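Local coordinates for manganese lipoxygenase (Gaeumannomyces graminis, PDB 5FX8), which oxygenates linoleic and alpha-linolenic acids to 11S- and 13R-hydroperoxy fatty acids using a catalytic manganese ion, at residues Q102-Q107 with F539-V544; E144-G149 with L535-N540. One frame throughout, in Å; residues are numbered along the deposited sequence.

Following the chain from the N terminus, the first contact residues lie on helix 86-124, whose residues 102-107 supply the first half of contact 1; the chain then enters the loop that holds 144-149, the first half of contact 2. Nearly four hundred residues later, helix 526-539 and the loop after it answer both. Contact 2 closes the inner loop with 535-540 and contact 1 the outer one with 539-544, so the two nest without crossing and share Phe-539 and Asn-540. Gln-107 joins them directly, since its NE2 probably bonds to Ala-537 O and Ser-145 O. Together they tie an early long helix and its following loop to the end of helix 526-539.

Contact 1. Residues Q102-Q107 with F539-V544; sequences QDAANQ and FNRAQV. With NAG (2-acetamido-2-deoxy-beta-D-glucopyranose), chain F.
Gln-107 swings CG opposite its own amide nitrogen (chi1 177°) and then bends at chi2 (85°), which lays its amide along the loop 539-544, while a bend at chi2 of Gln-543 turns a second amide back to meet it. The case illustrates how one buried glutamine can hold an irregular stretch of chain. Its OE1 accepts two hydrogen bonds. Gln-543 NE2 gives one at 2.9 Å to Gln-107 OE1, lying in the carbonyl plane on a lone pair, although the acceptor sits out of the plane of the Gln-543 amide and the bond is bent. The other comes from Ala-542 N, 3.0 Å from Gln-107 OE1; it is almost straight (172°) but arrives from above the carbonyl plane. Gln-107 NE2 donates to Ala-537 O and Ser-145 O, so both ends of the amide are held and its rotation is fixed.

Arg-541 starts away from helix 86-124, yet its guanidinium returns to it: NH2 lies 3.3 Å from Ala-104 CB and NH1 3.7 Å from Gln-107 CG. Arg-541 NH1 also bonds back to Asn-540 O at 2.9 Å, with that oxygen in the guanidinium plane, and to Arg-538 O. This places a positive group by carbonyls at the C-terminal end of helix 526-539, probably a favourable electrostatic match. The Arg-541 side chain is about 4 Å from that of the manganese ligand Val-618.

At the outer edge Asn-106 carries its N-linked sugar, ND2 joined to C1, and Gln-543 CG lies 3.2 Å from the sugar's O5. Thus the glycan covers part of the junction and reaches Asp-546 as well. Helix 86-124 forms one wall here, with Gln-102 and Ala-105 packing on the second subunit, another copy of this protein; against it runs the type I turn 541-544 that follows helix 526-539.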
ATOM      1  N   GLN A 102       4.579   9.231  10.385  1.00 14.11           N
ATOM      2  CA  GLN A 102       4.035   8.572  11.560  1.00 12.87           C
ATOM      3  C   GLN A 102       3.292   7.296  11.206  1.00 13.72           C
ATOM      4  O   GLN A 102       3.260   6.368  12.019  1.00 12.73           O
ATOM      5  CB  GLN A 102       3.150   9.523  12.342  1.00 15.71           C
ATOM      6  CG  GLN A 102       1.860   9.847  11.701  1.00 21.80           C
ATOM      7  CD  GLN A 102       1.051  10.774  12.552  1.00 33.76           C
ATOM      8  OE1 GLN A 102       1.570  11.359  13.505  1.00 44.14           O
ATOM      9  NE2 GLN A 102      -0.223  10.920  12.228  1.00 24.89           N
ATOM     10  N   ASP A 103       2.751   7.198   9.994  1.00 14.41           N
ATOM     11  CA  ASP A 103       2.029   6.014   9.572  1.00 11.46           C
ATOM     12  C   ASP A 103       2.912   4.888   9.058  1.00 11.93           C
ATOM     13  O   ASP A 103       2.417   3.769   8.962  1.00 12.33           O
ATOM     14  CB  ASP A 103       1.007   6.385   8.502  1.00 11.14           C
ATOM     15  CG  ASP A 103      -0.261   6.940   9.095  1.00 17.93           C
ATOM     16  OD1 ASP A 103      -0.271   7.129  10.318  1.00 20.96           O
ATOM     17  OD2 ASP A 103      -1.242   7.203   8.370  1.00 19.18           O
ATOM     18  N   ALA A 104       4.191   5.129   8.727  1.00 11.95           N
ATOM     19  CA  ALA A 104       5.086   4.080   8.217  1.00  9.88           C
ATOM     20  C   ALA A 104       5.921   3.387   9.285  1.00 10.22           C
ATOM     21  O   ALA A 104       6.424   2.291   9.040  1.00 10.61           O
ATOM     22  CB  ALA A 104       6.045   4.649   7.177  1.00  8.44           C
ATOM     23  N   ALA A 105       6.070   3.998  10.455  1.00 13.68           N
ATOM     24  CA  ALA A 105       6.967   3.484  11.475  1.00 12.36           C
ATOM     25  C   ALA A 105       6.652   2.037  11.841  1.00 13.24           C
ATOM     26  O   ALA A 105       7.536   1.176  11.842  1.00 12.38           O
ATOM     27  CB  ALA A 105       6.893   4.392  12.698  1.00 11.75           C
ATOM     28  N   ASN A 106       5.407   1.754  12.195  1.00 12.81           N
ATOM     29  CA  ASN A 106       5.064   0.418  12.663  1.00 13.23           C
ATOM     30  C   ASN A 106       5.340  -0.638  11.585  1.00 14.24           C
ATOM     31  O   ASN A 106       6.000  -1.652  11.847  1.00 17.77           O
ATOM     32  CB  ASN A 106       3.606   0.460  13.107  1.00 15.38           C
ATOM     33  CG  ASN A 106       3.108  -0.814  13.700  1.00 21.77           C
ATOM     34  OD1 ASN A 106       3.736  -1.852  13.653  1.00 25.80           O
ATOM     35  ND2 ASN A 106       1.915  -0.738  14.249  1.00 29.60           N
ATOM     36  N   GLN A 107       4.879  -0.403  10.361  1.00 12.05           N
ATOM     37  CA  GLN A 107       5.073  -1.405   9.329  1.00 12.16           C
ATOM     38  C   GLN A 107       6.556  -1.585   8.985  1.00 15.10           C
ATOM     39  O   GLN A 107       7.004  -2.709   8.724  1.00 13.37           O
ATOM     40  CB  GLN A 107       4.255  -1.038   8.102  1.00  9.65           C
ATOM     41  CG  GLN A 107       4.420  -1.981   6.919  1.00 10.15           C
ATOM     42  CD  GLN A 107       3.526  -3.212   6.964  1.00 11.23           C
ATOM     43  OE1 GLN A 107       2.622  -3.311   7.769  1.00 10.85           O
ATOM     44  NE2 GLN A 107       3.789  -4.155   6.086  1.00 10.67           N
ATOM     45  N   PHE A 539       6.019  -2.116   1.299  1.00 11.30           N
ATOM     46  CA  PHE A 539       4.970  -1.417   0.546  1.00  9.57           C
ATOM     47  C   PHE A 539       3.562  -1.708   1.069  1.00 10.79           C
ATOM     48  O   PHE A 539       2.618  -1.007   0.703  1.00 19.99           O
ATOM     49  CB  PHE A 539       5.034  -1.777  -0.930  1.00  9.51           C
ATOM     50  CG  PHE A 539       6.275  -1.311  -1.635  1.00 11.20           C
ATOM     51  CD1 PHE A 539       7.108  -0.378  -1.076  1.00 12.05           C
ATOM     52  CD2 PHE A 539       6.598  -1.812  -2.884  1.00 13.87           C
ATOM     53  CE1 PHE A 539       8.222   0.034  -1.741  1.00 13.17           C
ATOM     54  CE2 PHE A 539       7.708  -1.388  -3.549  1.00 13.22           C
ATOM     55  CZ  PHE A 539       8.514  -0.463  -2.974  1.00 14.26           C
ATOM     56  N   ASN A 540       3.397  -2.715   1.907  1.00 10.67           N
ATOM     57  CA  ASN A 540       2.113  -3.104   2.462  1.00  9.40           C
ATOM     58  C   ASN A 540       1.859  -2.338   3.759  1.00 15.23           C
ATOM     59  O   ASN A 540       2.772  -1.762   4.353  1.00 10.33           O
ATOM     60  CB  ASN A 540       2.083  -4.611   2.701  1.00  8.69           C
ATOM     61  CG  ASN A 540       0.689  -5.154   2.894  1.00  9.85           C
ATOM     62  OD1 ASN A 540      -0.237  -4.780   2.194  1.00 11.44           O
ATOM     63  ND2 ASN A 540       0.534  -6.026   3.860  1.00 10.41           N
ATOM     64  N   ARG A 541       0.593  -2.302   4.169  1.00  9.33           N
ATOM     65  CA  ARG A 541       0.173  -1.571   5.360  1.00 11.00           C
ATOM     66  C   ARG A 541      -0.828  -2.440   6.112  1.00 12.57           C
ATOM     67  O   ARG A 541      -2.031  -2.347   5.890  1.00 12.94           O
ATOM     68  CB  ARG A 541      -0.438  -0.216   5.018  1.00  9.63           C
ATOM     69  CG  ARG A 541       0.546   0.899   4.734  1.00  8.77           C
ATOM     70  CD  ARG A 541       1.333   1.316   5.970  1.00  9.22           C
ATOM     71  NE  ARG A 541       2.316   2.352   5.677  1.00  8.56           N
ATOM     72  CZ  ARG A 541       3.458   2.122   5.042  1.00  8.27           C
ATOM     73  NH1 ARG A 541       3.745   0.910   4.634  1.00  8.59           N
ATOM     74  NH2 ARG A 541       4.297   3.098   4.788  1.00  7.62           N
ATOM     75  N   ALA A 542      -0.328  -3.237   7.033  1.00 13.41           N
ATOM     76  CA  ALA A 542      -1.126  -4.153   7.822  1.00 12.78           C
ATOM     77  C   ALA A 542      -2.062  -3.469   8.812  1.00 15.35           C
ATOM     78  O   ALA A 542      -2.964  -4.125   9.324  1.00 17.10           O
ATOM     79  CB  ALA A 542      -0.183  -5.108   8.558  1.00 12.90           C
ATOM     80  N   GLN A 543      -1.894  -2.189   9.102  1.00 17.03           N
ATOM     81  CA  GLN A 543      -2.665  -1.528  10.148  1.00 15.31           C
ATOM     82  C   GLN A 543      -3.885  -0.780   9.623  1.00 15.89           C
ATOM     83  O   GLN A 543      -4.605  -0.183  10.424  1.00 15.17           O
ATOM     84  CB  GLN A 543      -1.797  -0.535  10.936  1.00 16.66           C
ATOM     85  CG  GLN A 543      -0.339  -0.884  11.160  1.00 16.95           C
ATOM     86  CD  GLN A 543       0.446  -0.843   9.889  1.00 15.01           C
ATOM     87  OE1 GLN A 543       0.098  -0.123   8.963  1.00 16.46           O
ATOM     88  NE2 GLN A 543       1.447  -1.667   9.804  1.00 12.47           N
ATOM     89  N   VAL A 544      -4.109  -0.793   8.303  1.00 13.03           N
ATOM     90  CA  VAL A 544      -5.180  -0.036   7.667  1.00 12.19           C
ATOM     91  C   VAL A 544      -6.518  -0.319   8.339  1.00 14.88           C
ATOM     92  O   VAL A 544      -7.284   0.600   8.642  1.00 13.44           O
ATOM     93  CB  VAL A 544      -5.212  -0.364   6.164  1.00 11.42           C
ATOM     94  CG1 VAL A 544      -6.396   0.181   5.533  1.00 12.49           C
ATOM     95  CG2 VAL A 544      -4.115   0.292   5.519  1.00 13.46           C
TER
HETATM   96  C1  NAG F   1       1.274  -1.880  14.829  1.00 28.40           C
HETATM   97  C2  NAG F   1       0.710  -1.498  16.188  1.00 29.40           C
HETATM   98  C3  NAG F   1      -0.070  -2.657  16.780  1.00 31.98           C
HETATM   99  C4  NAG F   1      -1.142  -3.112  15.799  1.00 31.41           C
HETATM  100  C5  NAG F   1      -0.516  -3.437  14.448  1.00 28.58           C
HETATM  101  C6  NAG F   1      -1.545  -3.755  13.393  1.00 27.33           C
HETATM  102  C7  NAG F   1       1.928   0.164  17.506  1.00 35.44           C
HETATM  103  C8  NAG F   1       3.102   0.416  18.401  1.00 42.61           C
HETATM  104  N2  NAG F   1       1.777  -1.092  17.083  1.00 32.54           N
HETATM  105  O3  NAG F   1      -0.652  -2.223  18.004  1.00 33.67           O
HETATM  106  O4  NAG F   1      -1.820  -4.261  16.288  1.00 35.88           O
HETATM  107  O5  NAG F   1       0.216  -2.302  13.967  1.00 24.59           O
HETATM  108  O6  NAG F   1      -2.489  -2.699  13.269  1.00 26.32           O
HETATM  109  O7  NAG F   1       1.153   1.054  17.185  1.00 34.87           O

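Contact 2. Residues E144-G149 with L535-N540. With NAG (2-acetamido-2-deoxy-beta-D-glucopyranose), chain N.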
ATOM      1  N   GLU A 144       2.978 -10.635  10.694  1.00 20.22           N
ATOM      2  CA  GLU A 144       2.506  -9.315  11.087  1.00 21.46           C
ATOM      3  C   GLU A 144       2.592  -8.305   9.945  1.00 18.12           C
ATOM      4  O   GLU A 144       1.714  -7.450   9.812  1.00 19.83           O
ATOM      5  CB  GLU A 144       3.285  -8.816  12.302  1.00 26.01           C
ATOM      6  CG  GLU A 144       3.054  -9.593  13.600  1.00 30.68           C
ATOM      7  CD  GLU A 144       4.133  -9.314  14.661  1.00 48.86           C
ATOM      8  OE1 GLU A 144       5.303  -9.725  14.480  1.00 44.72           O
ATOM      9  OE2 GLU A 144       3.817  -8.679  15.684  1.00 49.94           O
ATOM     10  N   SER A 145       3.622  -8.406   9.113  1.00 17.90           N
ATOM     11  CA  SER A 145       3.789  -7.527   7.966  1.00 15.24           C
ATOM     12  C   SER A 145       2.754  -7.798   6.900  1.00 17.68           C
ATOM     13  O   SER A 145       2.273  -6.873   6.243  1.00 17.66           O
ATOM     14  CB  SER A 145       5.173  -7.726   7.366  1.00 13.89           C
ATOM     15  OG  SER A 145       6.153  -7.376   8.305  1.00 21.08           O
ATOM     16  N   VAL A 146       2.451  -9.065   6.677  1.00 17.45           N
ATOM     17  CA  VAL A 146       1.510  -9.483   5.658  1.00 16.66           C
ATOM     18  C   VAL A 146       0.511 -10.437   6.297  1.00 19.32           C
ATOM     19  O   VAL A 146       0.553 -11.644   6.042  1.00 19.24           O
ATOM     20  CB  VAL A 146       2.250 -10.126   4.486  1.00 16.26           C
ATOM     21  CG1 VAL A 146       1.315 -10.348   3.354  1.00 17.90           C
ATOM     22  CG2 VAL A 146       3.396  -9.231   4.075  1.00 16.55           C
ATOM     23  N   PRO A 147      -0.427  -9.942   7.099  1.00 19.06           N
ATOM     24  CA  PRO A 147      -1.277 -10.858   7.869  1.00 18.55           C
ATOM     25  C   PRO A 147      -2.073 -11.819   7.019  1.00 18.30           C
ATOM     26  O   PRO A 147      -2.238 -12.972   7.414  1.00 19.35           O
ATOM     27  CB  PRO A 147      -2.188  -9.909   8.644  1.00 18.43           C
ATOM     28  CG  PRO A 147      -1.505  -8.630   8.623  1.00 20.04           C
ATOM     29  CD  PRO A 147      -0.808  -8.548   7.325  1.00 17.89           C
ATOM     30  N   GLU A 148      -2.563 -11.393   5.863  1.00 21.90           N
ATOM     31  CA  GLU A 148      -3.309 -12.265   4.961  1.00 18.58           C
ATOM     32  C   GLU A 148      -2.435 -13.309   4.277  1.00 20.74           C
ATOM     33  O   GLU A 148      -2.967 -14.170   3.567  1.00 21.84           O
ATOM     34  CB  GLU A 148      -4.046 -11.410   3.923  1.00 21.43           C
ATOM     35  CG  GLU A 148      -3.140 -10.661   2.936  1.00 27.43           C
ATOM     36  CD  GLU A 148      -2.698  -9.205   3.327  1.00 36.76           C
ATOM     37  OE1 GLU A 148      -2.300  -8.889   4.480  1.00 23.22           O
ATOM     38  OE2 GLU A 148      -2.712  -8.358   2.408  1.00 42.90           O
ATOM     39  N   GLY A 149      -1.121 -13.283   4.481  1.00 19.38           N
ATOM     40  CA  GLY A 149      -0.237 -14.200   3.802  1.00 15.93           C
ATOM     41  C   GLY A 149      -0.090 -13.884   2.334  1.00 17.30           C
ATOM     42  O   GLY A 149      -0.772 -13.001   1.815  1.00 24.78           O
ATOM     43  N   LEU A 535      11.432  -5.415   1.311  1.00 11.72           N
ATOM     44  CA  LEU A 535      11.015  -4.171   0.664  1.00 11.45           C
ATOM     45  C   LEU A 535       9.543  -4.220   0.224  1.00 11.41           C
ATOM     46  O   LEU A 535       8.767  -3.277   0.453  1.00 10.98           O
ATOM     47  CB  LEU A 535      11.933  -3.901  -0.521  1.00 10.45           C
ATOM     48  CG  LEU A 535      11.557  -2.704  -1.375  1.00 12.36           C
ATOM     49  CD1 LEU A 535      11.697  -1.387  -0.617  1.00 10.36           C
ATOM     50  CD2 LEU A 535      12.404  -2.716  -2.595  1.00 11.45           C
ATOM     51  N   LEU A 536       9.133  -5.317  -0.408  1.00 11.09           N
ATOM     52  CA  LEU A 536       7.748  -5.393  -0.853  1.00 11.37           C
ATOM     53  C   LEU A 536       6.800  -5.465   0.347  1.00 10.95           C
ATOM     54  O   LEU A 536       5.725  -4.849   0.345  1.00 12.77           O
ATOM     55  CB  LEU A 536       7.574  -6.573  -1.813  1.00 11.79           C
ATOM     56  CG  LEU A 536       8.585  -6.623  -2.965  1.00  9.31           C
ATOM     57  CD1 LEU A 536       8.349  -7.745  -3.946  1.00  9.02           C
ATOM     58  CD2 LEU A 536       8.555  -5.313  -3.646  1.00  7.72           C
ATOM     59  N   ALA A 537       7.210  -6.153   1.411  1.00 10.33           N
ATOM     60  CA  ALA A 537       6.423  -6.096   2.630  1.00 10.03           C
ATOM     61  C   ALA A 537       6.348  -4.675   3.166  1.00  9.54           C
ATOM     62  O   ALA A 537       5.355  -4.301   3.778  1.00 17.12           O
ATOM     63  CB  ALA A 537       6.999  -7.034   3.690  1.00  9.78           C
ATOM     64  N   ARG A 538       7.378  -3.869   2.947  1.00  9.50           N
ATOM     65  CA  ARG A 538       7.299  -2.487   3.376  1.00  9.44           C
ATOM     66  C   ARG A 538       6.387  -1.639   2.497  1.00 14.92           C
ATOM     67  O   ARG A 538       6.010  -0.536   2.910  1.00 14.82           O
ATOM     68  CB  ARG A 538       8.698  -1.885   3.431  1.00 10.95           C
ATOM     69  CG  ARG A 538       9.290  -1.859   4.838  1.00 12.44           C
ATOM     70  CD  ARG A 538      10.741  -1.479   4.771  1.00 11.62           C
ATOM     71  NE  ARG A 538      11.589  -2.587   4.381  1.00 15.18           N
ATOM     72  CZ  ARG A 538      12.628  -2.448   3.586  1.00 15.41           C
ATOM     73  NH1 ARG A 538      12.908  -1.255   3.101  1.00 17.06           N
ATOM     74  NH2 ARG A 538      13.375  -3.484   3.277  1.00 13.66           N
ATOM     75  N   PHE A 539       6.019  -2.116   1.299  1.00 11.30           N
ATOM     76  CA  PHE A 539       4.970  -1.417   0.546  1.00  9.57           C
ATOM     77  C   PHE A 539       3.562  -1.708   1.069  1.00 10.79           C
ATOM     78  O   PHE A 539       2.618  -1.007   0.703  1.00 19.99           O
ATOM     79  CB  PHE A 539       5.034  -1.777  -0.930  1.00  9.51           C
ATOM     80  CG  PHE A 539       6.275  -1.311  -1.635  1.00 11.20           C
ATOM     81  CD1 PHE A 539       7.108  -0.378  -1.076  1.00 12.05           C
ATOM     82  CD2 PHE A 539       6.598  -1.812  -2.884  1.00 13.87           C
ATOM     83  CE1 PHE A 539       8.222   0.034  -1.741  1.00 13.17           C
ATOM     84  CE2 PHE A 539       7.708  -1.388  -3.549  1.00 13.22           C
ATOM     85  CZ  PHE A 539       8.514  -0.463  -2.974  1.00 14.26           C
ATOM     86  N   ASN A 540       3.397  -2.715   1.907  1.00 10.67           N
ATOM     87  CA  ASN A 540       2.113  -3.104   2.462  1.00  9.40           C
ATOM     88  C   ASN A 540       1.859  -2.338   3.759  1.00 15.23           C
ATOM     89  O   ASN A 540       2.772  -1.762   4.353  1.00 10.33           O
ATOM     90  CB  ASN A 540       2.083  -4.611   2.701  1.00  8.69           C
ATOM     91  CG  ASN A 540       0.689  -5.154   2.894  1.00  9.85           C
ATOM     92  OD1 ASN A 540      -0.237  -4.780   2.194  1.00 11.44           O
ATOM     93  ND2 ASN A 540       0.534  -6.026   3.860  1.00 10.41           N
TER
HETATM   94  C1  NAG N1006       7.679  -9.495  19.002  1.00 56.79           C
HETATM   95  C2  NAG N1006       6.330 -10.244  19.026  1.00 61.84           C
HETATM   96  C3  NAG N1006       5.190  -9.330  18.570  1.00 59.10           C
HETATM   97  C4  NAG N1006       5.193  -8.032  19.364  1.00 59.33           C
HETATM   98  C5  NAG N1006       6.551  -7.362  19.198  1.00 62.12           C
HETATM   99  C6  NAG N1006       6.715  -6.091  19.993  1.00 55.92           C
HETATM  100  C7  NAG N1006       6.422 -12.696  18.703  1.00 63.30           C
HETATM  101  C8  NAG N1006       6.456 -13.804  17.694  1.00 73.98           C
HETATM  102  N2  NAG N1006       6.375 -11.451  18.209  1.00 66.03           N
HETATM  103  O3  NAG N1006       3.960 -10.014  18.770  1.00 65.48           O
HETATM  104  O4  NAG N1006       4.147  -7.166  18.937  1.00 55.76           O
HETATM  105  O5  NAG N1006       7.559  -8.250  19.686  1.00 53.21           O
HETATM  106  O6  NAG N1006       8.092  -5.906  20.303  1.00 47.95           O
HETATM  107  O7  NAG N1006       6.444 -12.921  19.907  1.00 57.78           O
HETATM  108  O   HOH W   1      -2.592  -5.595   0.954  1.00 18.95           O
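Ser-145 and Val-146 touch the methyl of Ala-537 at ordinary van der Waals distance, the latter as an apolar pair, and the tighter grip is the hydrogen bond beside them. Ser-145 CB and Val-146 CG2 each come within 4.2 Å of Ala-537 CB, the methyl pointing at the loop from the last turn of helix 526-539. Asn-540 ND2 donates to Ser-145 O at 3.1 Å, the N-H pointing well (154°), with the donor in the carbonyl plane and the oxygen, which is shared with Gln-107, close to the plane of the amide.

Outward the fit changes in kind. Glu-148 and Asn-540 approach from opposite directions without bonding directly, Glu-148 OE1 stopping 4.1 Å from Asn-540 ND2. The link is a water, which donates to Asn-540 OD1 at 2.8 Å and to Glu-148 OE2 at 3.1 Å. Lys-488 forms a salt bridge with that carboxylate and so gives it a charged partner beyond the water. A bend at chi2 (-91°) brings the carboxylate of Glu-148 round toward Asn-540. Pro-147 is exposed and adds little, and Glu-144 makes no contact with 535-540 and lies near a sugar.

The loop itself is shaped by a type I turn, closed by Gly-149 N to Val-146 O at 2.8 Å. A turn-containing loop thus lies against a helix C terminus, with an asparagine just past the helix donating to the loop's backbone. In this largely helical lipoxygenase fold it packs the segment between helices 86-124 and 161-166 onto the end of helix 526-539, where the Asn-540 side chain is about 11 Å from the catalytic manganese.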